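Local coordinates for salt-tolerant glutaminase (Micrococcus luteus, PDB 3AGD), which probably catalyses the hydrolysis of L-glutamine to L-glutamate and ammonium, as a salt-tolerant member of the glutaminase family, at residues A56-T70 and Q194-G208. Numbering follows the deposited sequence.
Sequences ADVEFTIQSASKPFT and QCAVLVTVKDLAVMG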
loop_
_atom_site.group_PDB
_atom_site.type_symbol
_atom_site.label_atom_id
_atom_site.label_comp_id
_atom_site.label_asym_id
_atom_site.label_seq_id
_atom_site.Cartn_x
_atom_site.Cartn_y
_atom_site.Cartn_z
ATOM N N ALA A 56 12.051 3.538 -25.259
ATOM C CA ALA A 56 10.741 3.381 -24.647
ATOM C C ALA A 56 9.608 3.231 -25.658
ATOM O O ALA A 56 8.452 3.065 -25.272
ATOM C CB ALA A 56 10.463 4.565 -23.730
ATOM N N ASP A 57 9.934 3.278 -26.947
ATOM C CA ASP A 57 8.911 3.165 -27.979
ATOM C C ASP A 57 9.164 2.010 -28.949
ATOM O O ASP A 57 8.640 1.993 -30.064
ATOM C CB ASP A 57 8.816 4.478 -28.758
ATOM C CG ASP A 57 7.493 4.630 -29.480
ATOM O OD1 ASP A 57 7.386 5.535 -30.334
ATOM O OD2 ASP A 57 6.559 3.853 -29.187
ATOM N N VAL A 58 9.974 1.049 -28.523
ATOM C CA VAL A 58 10.282 -0.117 -29.340
ATOM C C VAL A 58 9.370 -1.252 -28.887
ATOM O O VAL A 58 9.350 -1.604 -27.706
ATOM C CB VAL A 58 11.747 -0.547 -29.159
ATOM C CG1 VAL A 58 12.010 -1.824 -29.926
ATOM C CG2 VAL A 58 12.672 0.556 -29.641
ATOM N N GLU A 59 8.616 -1.819 -29.822
ATOM C CA GLU A 59 7.691 -2.892 -29.497
ATOM C C GLU A 59 8.364 -4.222 -29.203
ATOM O O GLU A 59 9.408 -4.549 -29.765
ATOM C CB GLU A 59 6.681 -3.092 -30.630
ATOM C CG GLU A 59 5.782 -1.896 -30.897
ATOM C CD GLU A 59 4.608 -2.242 -31.798
ATOM O OE1 GLU A 59 4.769 -3.117 -32.679
ATOM O OE2 GLU A 59 3.525 -1.634 -31.637
ATOM N N PHE A 60 7.746 -4.984 -28.308
ATOM C CA PHE A 60 8.233 -6.303 -27.933
ATOM C C PHE A 60 7.025 -7.080 -27.426
ATOM O O PHE A 60 6.023 -6.482 -27.035
ATOM C CB PHE A 60 9.312 -6.186 -26.845
ATOM C CG PHE A 60 8.885 -5.385 -25.644
ATOM C CD1 PHE A 60 8.092 -5.954 -24.656
ATOM C CD2 PHE A 60 9.255 -4.043 -25.519
ATOM C CE1 PHE A 60 7.665 -5.202 -23.557
ATOM C CE2 PHE A 60 8.837 -3.283 -24.432
ATOM C CZ PHE A 60 8.040 -3.860 -23.446
ATOM N N THR A 61 7.098 -8.406 -27.442
ATOM C CA THR A 61 5.975 -9.199 -26.963
ATOM C C THR A 61 5.903 -9.102 -25.441
ATOM O O THR A 61 6.896 -9.305 -24.738
ATOM C CB THR A 61 6.096 -10.661 -27.417
ATOM O OG1 THR A 61 7.362 -11.193 -27.008
ATOM C CG2 THR A 61 5.991 -10.735 -28.934
ATOM N N ILE A 62 4.714 -8.773 -24.953
ATOM C CA ILE A 62 4.462 -8.591 -23.534
ATOM C C ILE A 62 4.654 -9.851 -22.699
ATOM O O ILE A 62 4.946 -9.773 -21.503
ATOM C CB ILE A 62 3.027 -8.031 -23.325
ATOM C CG1 ILE A 62 2.793 -7.678 -21.861
ATOM C CG2 ILE A 62 2.001 -9.046 -23.789
ATOM C CD1 ILE A 62 1.469 -6.958 -21.634
ATOM N N GLN A 63 4.502 -11.008 -23.328
ATOM C CA GLN A 63 4.656 -12.281 -22.630
ATOM C C GLN A 63 3.865 -12.309 -21.313
ATOM O O GLN A 63 2.708 -11.886 -21.279
ATOM C CB GLN A 63 6.142 -12.563 -22.380
ATOM C CG GLN A 63 6.975 -12.777 -23.661
ATOM C CD GLN A 63 6.447 -13.910 -24.531
ATOM O OE1 GLN A 63 6.000 -14.937 -24.021
ATOM N NE2 GLN A 63 6.511 -13.734 -25.849
ATOM N N SER A 64 4.483 -12.793 -20.235
ATOM C CA SER A 64 3.806 -12.899 -18.939
ATOM C C SER A 64 3.246 -11.613 -18.336
ATOM O O SER A 64 2.397 -11.671 -17.438
ATOM C CB SER A 64 4.716 -13.574 -17.913
ATOM O OG SER A 64 4.786 -14.969 -18.150
ATOM N N ALA A 65 3.709 -10.461 -18.807
ATOM C CA ALA A 65 3.188 -9.200 -18.286
ATOM C C ALA A 65 1.757 -9.005 -18.786
ATOM O O ALA A 65 1.118 -7.992 -18.508
ATOM C CB ALA A 65 4.068 -8.034 -18.714
ATOM N N SER A 66 1.260 -9.991 -19.522
ATOM C CA SER A 66 -0.101 -9.957 -20.042
ATOM C C SER A 66 -1.041 -10.528 -18.987
ATOM O O SER A 66 -2.224 -10.198 -18.941
ATOM C CB SER A 66 -0.210 -10.829 -21.290
ATOM O OG SER A 66 -0.114 -12.203 -20.943
ATOM N N LYS A 67 -0.494 -11.391 -18.142
ATOM C CA LYS A 67 -1.263 -12.072 -17.107
ATOM C C LYS A 67 -2.156 -11.215 -16.210
ATOM O O LYS A 67 -3.315 -11.555 -15.984
ATOM C CB LYS A 67 -0.316 -12.934 -16.271
ATOM C CG LYS A 67 0.303 -14.071 -17.082
ATOM C CD LYS A 67 1.346 -14.831 -16.287
ATOM C CE LYS A 67 1.889 -16.012 -17.081
ATOM N NZ LYS A 67 2.942 -16.727 -16.319
ATOM N N PRO A 68 -1.638 -10.097 -15.681
ATOM C CA PRO A 68 -2.524 -9.302 -14.829
ATOM C C PRO A 68 -3.721 -8.720 -15.565
ATOM O O PRO A 68 -4.790 -8.531 -14.980
ATOM C CB PRO A 68 -1.596 -8.225 -14.263
ATOM C CG PRO A 68 -0.477 -8.158 -15.245
ATOM C CD PRO A 68 -0.260 -9.582 -15.640
ATOM N N PHE A 69 -3.554 -8.462 -16.856
ATOM C CA PHE A 69 -4.629 -7.876 -17.646
ATOM C C PHE A 69 -5.722 -8.858 -18.057
ATOM O O PHE A 69 -6.905 -8.521 -18.012
ATOM C CB PHE A 69 -4.020 -7.156 -18.850
ATOM C CG PHE A 69 -2.984 -6.142 -18.456
ATOM C CD1 PHE A 69 -1.644 -6.318 -18.796
ATOM C CD2 PHE A 69 -3.333 -5.054 -17.660
ATOM C CE1 PHE A 69 -0.668 -5.431 -18.346
ATOM C CE2 PHE A 69 -2.364 -4.159 -17.202
ATOM C CZ PHE A 69 -1.027 -4.347 -17.544
ATOM N N THR A 70 -5.345 -10.072 -18.437
ATOM C CA THR A 70 -6.353 -11.061 -18.806
ATOM C C THR A 70 -7.102 -11.462 -17.538
ATOM O O THR A 70 -8.296 -11.755 -17.573
ATOM C CB THR A 70 -5.720 -12.317 -19.453
ATOM O OG1 THR A 70 -4.594 -12.745 -18.682
ATOM C CG2 THR A 70 -5.273 -12.021 -20.870
ATOM N N GLN A 194 -1.749 -14.515 -26.623
ATOM C CA GLN A 194 -1.897 -13.459 -25.634
ATOM C C GLN A 194 -0.522 -12.902 -25.276
ATOM O O GLN A 194 -0.343 -11.687 -25.145
ATOM C CB GLN A 194 -2.584 -14.054 -24.403
ATOM C CG GLN A 194 -2.410 -13.318 -23.093
ATOM C CD GLN A 194 -2.898 -14.158 -21.920
ATOM O OE1 GLN A 194 -3.908 -14.857 -22.029
ATOM N NE2 GLN A 194 -2.190 -14.087 -20.796
ATOM N N CYS A 195 0.448 -13.798 -25.131
ATOM C CA CYS A 195 1.818 -13.421 -24.784
ATOM C C CYS A 195 2.556 -12.763 -25.944
ATOM O O CYS A 195 3.546 -12.053 -25.736
ATOM C CB CYS A 195 2.610 -14.653 -24.340
ATOM S SG CYS A 195 2.126 -15.331 -22.748
ATOM N N ALA A 196 2.079 -13.017 -27.159
ATOM C CA ALA A 196 2.700 -12.467 -28.356
ATOM C C ALA A 196 2.178 -11.077 -28.699
ATOM O O ALA A 196 2.524 -10.523 -29.747
ATOM C CB ALA A 196 2.489 -13.413 -29.540
ATOM N N VAL A 197 1.340 -10.519 -27.829
ATOM C CA VAL A 197 0.809 -9.181 -28.060
ATOM C C VAL A 197 1.955 -8.174 -27.962
ATOM O O VAL A 197 2.736 -8.204 -27.016
ATOM C CB VAL A 197 -0.282 -8.818 -27.031
ATOM C CG1 VAL A 197 -0.682 -7.354 -27.184
ATOM C CG2 VAL A 197 -1.488 -9.708 -27.228
ATOM N N LEU A 198 2.036 -7.281 -28.943
ATOM C CA LEU A 198 3.084 -6.265 -29.007
ATOM C C LEU A 198 2.801 -4.979 -28.235
ATOM O O LEU A 198 1.758 -4.343 -28.403
ATOM C CB LEU A 198 3.371 -5.917 -30.473
ATOM C CG LEU A 198 4.016 -7.020 -31.321
ATOM C CD1 LEU A 198 3.908 -6.673 -32.808
ATOM C CD2 LEU A 198 5.477 -7.190 -30.896
ATOM N N VAL A 199 3.750 -4.598 -27.389
ATOM C CA VAL A 199 3.638 -3.379 -26.602
ATOM C C VAL A 199 5.016 -2.738 -26.483
ATOM O O VAL A 199 6.035 -3.389 -26.719
ATOM C CB VAL A 199 3.112 -3.653 -25.168
ATOM C CG1 VAL A 199 1.714 -4.245 -25.224
ATOM C CG2 VAL A 199 4.070 -4.586 -24.427
ATOM N N THR A 200 5.033 -1.457 -26.130
ATOM C CA THR A 200 6.275 -0.724 -25.938
ATOM C C THR A 200 6.342 -0.405 -24.451
ATOM O O THR A 200 5.369 -0.610 -23.717
ATOM C CB THR A 200 6.273 0.618 -26.687
ATOM O OG1 THR A 200 5.278 1.475 -26.109
ATOM C CG2 THR A 200 5.962 0.412 -28.170
ATOM N N VAL A 201 7.487 0.097 -24.008
ATOM C CA VAL A 201 7.660 0.477 -22.616
ATOM C C VAL A 201 6.538 1.435 -22.209
ATOM O O VAL A 201 5.968 1.320 -21.119
ATOM C CB VAL A 201 8.994 1.196 -22.415
ATOM C CG1 VAL A 201 9.092 1.713 -21.008
ATOM C CG2 VAL A 201 10.136 0.256 -22.706
ATOM N N LYS A 202 6.233 2.380 -23.094
ATOM C CA LYS A 202 5.195 3.370 -22.841
ATOM C C LYS A 202 3.829 2.721 -22.668
ATOM O O LYS A 202 3.046 3.136 -21.816
ATOM C CB LYS A 202 5.138 4.384 -23.985
ATOM C CG LYS A 202 6.345 5.310 -24.066
ATOM C CD LYS A 202 6.193 6.276 -25.237
ATOM C CE LYS A 202 7.354 7.248 -25.326
ATOM N NZ LYS A 202 7.193 8.210 -26.464
ATOM N N ASP A 203 3.536 1.718 -23.486
ATOM C CA ASP A 203 2.260 1.025 -23.376
ATOM C C ASP A 203 2.126 0.429 -21.978
ATOM O O ASP A 203 1.107 0.613 -21.308
ATOM C CB ASP A 203 2.158 -0.101 -24.406
ATOM C CG ASP A 203 2.035 0.407 -25.824
ATOM O OD1 ASP A 203 1.163 1.265 -26.086
ATOM O OD2 ASP A 203 2.806 -0.066 -26.681
ATOM N N LEU A 204 3.160 -0.286 -21.545
ATOM C CA LEU A 204 3.147 -0.917 -20.228
ATOM C C LEU A 204 2.933 0.088 -19.103
ATOM O O LEU A 204 2.131 -0.146 -18.203
ATOM C CB LEU A 204 4.453 -1.683 -19.981
ATOM C CG LEU A 204 4.598 -3.044 -20.663
ATOM C CD1 LEU A 204 5.912 -3.678 -20.238
ATOM C CD2 LEU A 204 3.430 -3.945 -20.272
ATOM N N ALA A 205 3.654 1.205 -19.157
ATOM C CA ALA A 205 3.533 2.236 -18.132
ATOM C C ALA A 205 2.079 2.678 -17.977
ATOM O O ALA A 205 1.545 2.724 -16.870
ATOM C CB ALA A 205 4.413 3.438 -18.490
ATOM N N VAL A 206 1.438 2.990 -19.097
ATOM C CA VAL A 206 0.053 3.441 -19.076
ATOM C C VAL A 206 -0.890 2.342 -18.603
ATOM O O VAL A 206 -1.820 2.598 -17.838
ATOM C CB VAL A 206 -0.385 3.934 -20.471
ATOM C CG1 VAL A 206 -1.849 4.344 -20.443
ATOM C CG2 VAL A 206 0.495 5.117 -20.899
ATOM N N MET A 207 -0.655 1.119 -19.067
ATOM C CA MET A 207 -1.478 -0.013 -18.666
ATOM C C MET A 207 -1.329 -0.187 -17.149
ATOM O O MET A 207 -2.314 -0.346 -16.425
ATOM C CB MET A 207 -1.021 -1.268 -19.417
ATOM C CG MET A 207 -1.343 -1.227 -20.918
ATOM S SD MET A 207 -0.384 -2.404 -21.908
ATOM C CE MET A 207 -1.335 -3.919 -21.636
ATOM N N GLY A 208 -0.092 -0.125 -16.675
ATOM C CA GLY A 208 0.163 -0.259 -15.252
ATOM C C GLY A 208 -0.520 0.841 -14.457
ATOM O O GLY A 208 -1.074 0.584 -13.385
HETATM O O HOH W 1 -3.771 -15.309 -18.440
#
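F60 and V199 form the hydrogen-bonded pair of an antiparallel two-stranded sheet, 60-61 with 198-199. F60 N donates to V199 O at 2.8 Å, and V199 N returns a bond to F60 O. I62 N donates to V197 O, and Q63 N to C195 O at 2.8 Å. At the other end K202 N donates to A56 O. Helix 201-212 starts with a capping box: T200 OG1 accepts from D203 N, and D203 OD2 takes T200 N on its anti lone pair.

Q194 NE2 gives one bond to S66 OG (2.8 Å), in its amide plane, and another to a water shared with T70 OG1. S66 OG donates to Q63 O. Q194 OE1 is buried without a partner, beside T70 CG2. C195 and S64 bind L-glutamate in another structure of this protein.

The F60 ring lies flat over V199 O. M207 CE makes a CH-pi contact over the F69 ring, 3.9 Å from its centroid; SD lies obliquely, a Met-aromatic contact. R148 bridges E59 and D203. Strand 198-199 joins helices 184-195 and 201-212. F69 and T70 of helix 67-78 meet M207 and Q194. Helix 131-146 packs against S66, F69 and M207, strand 40-44 against V201.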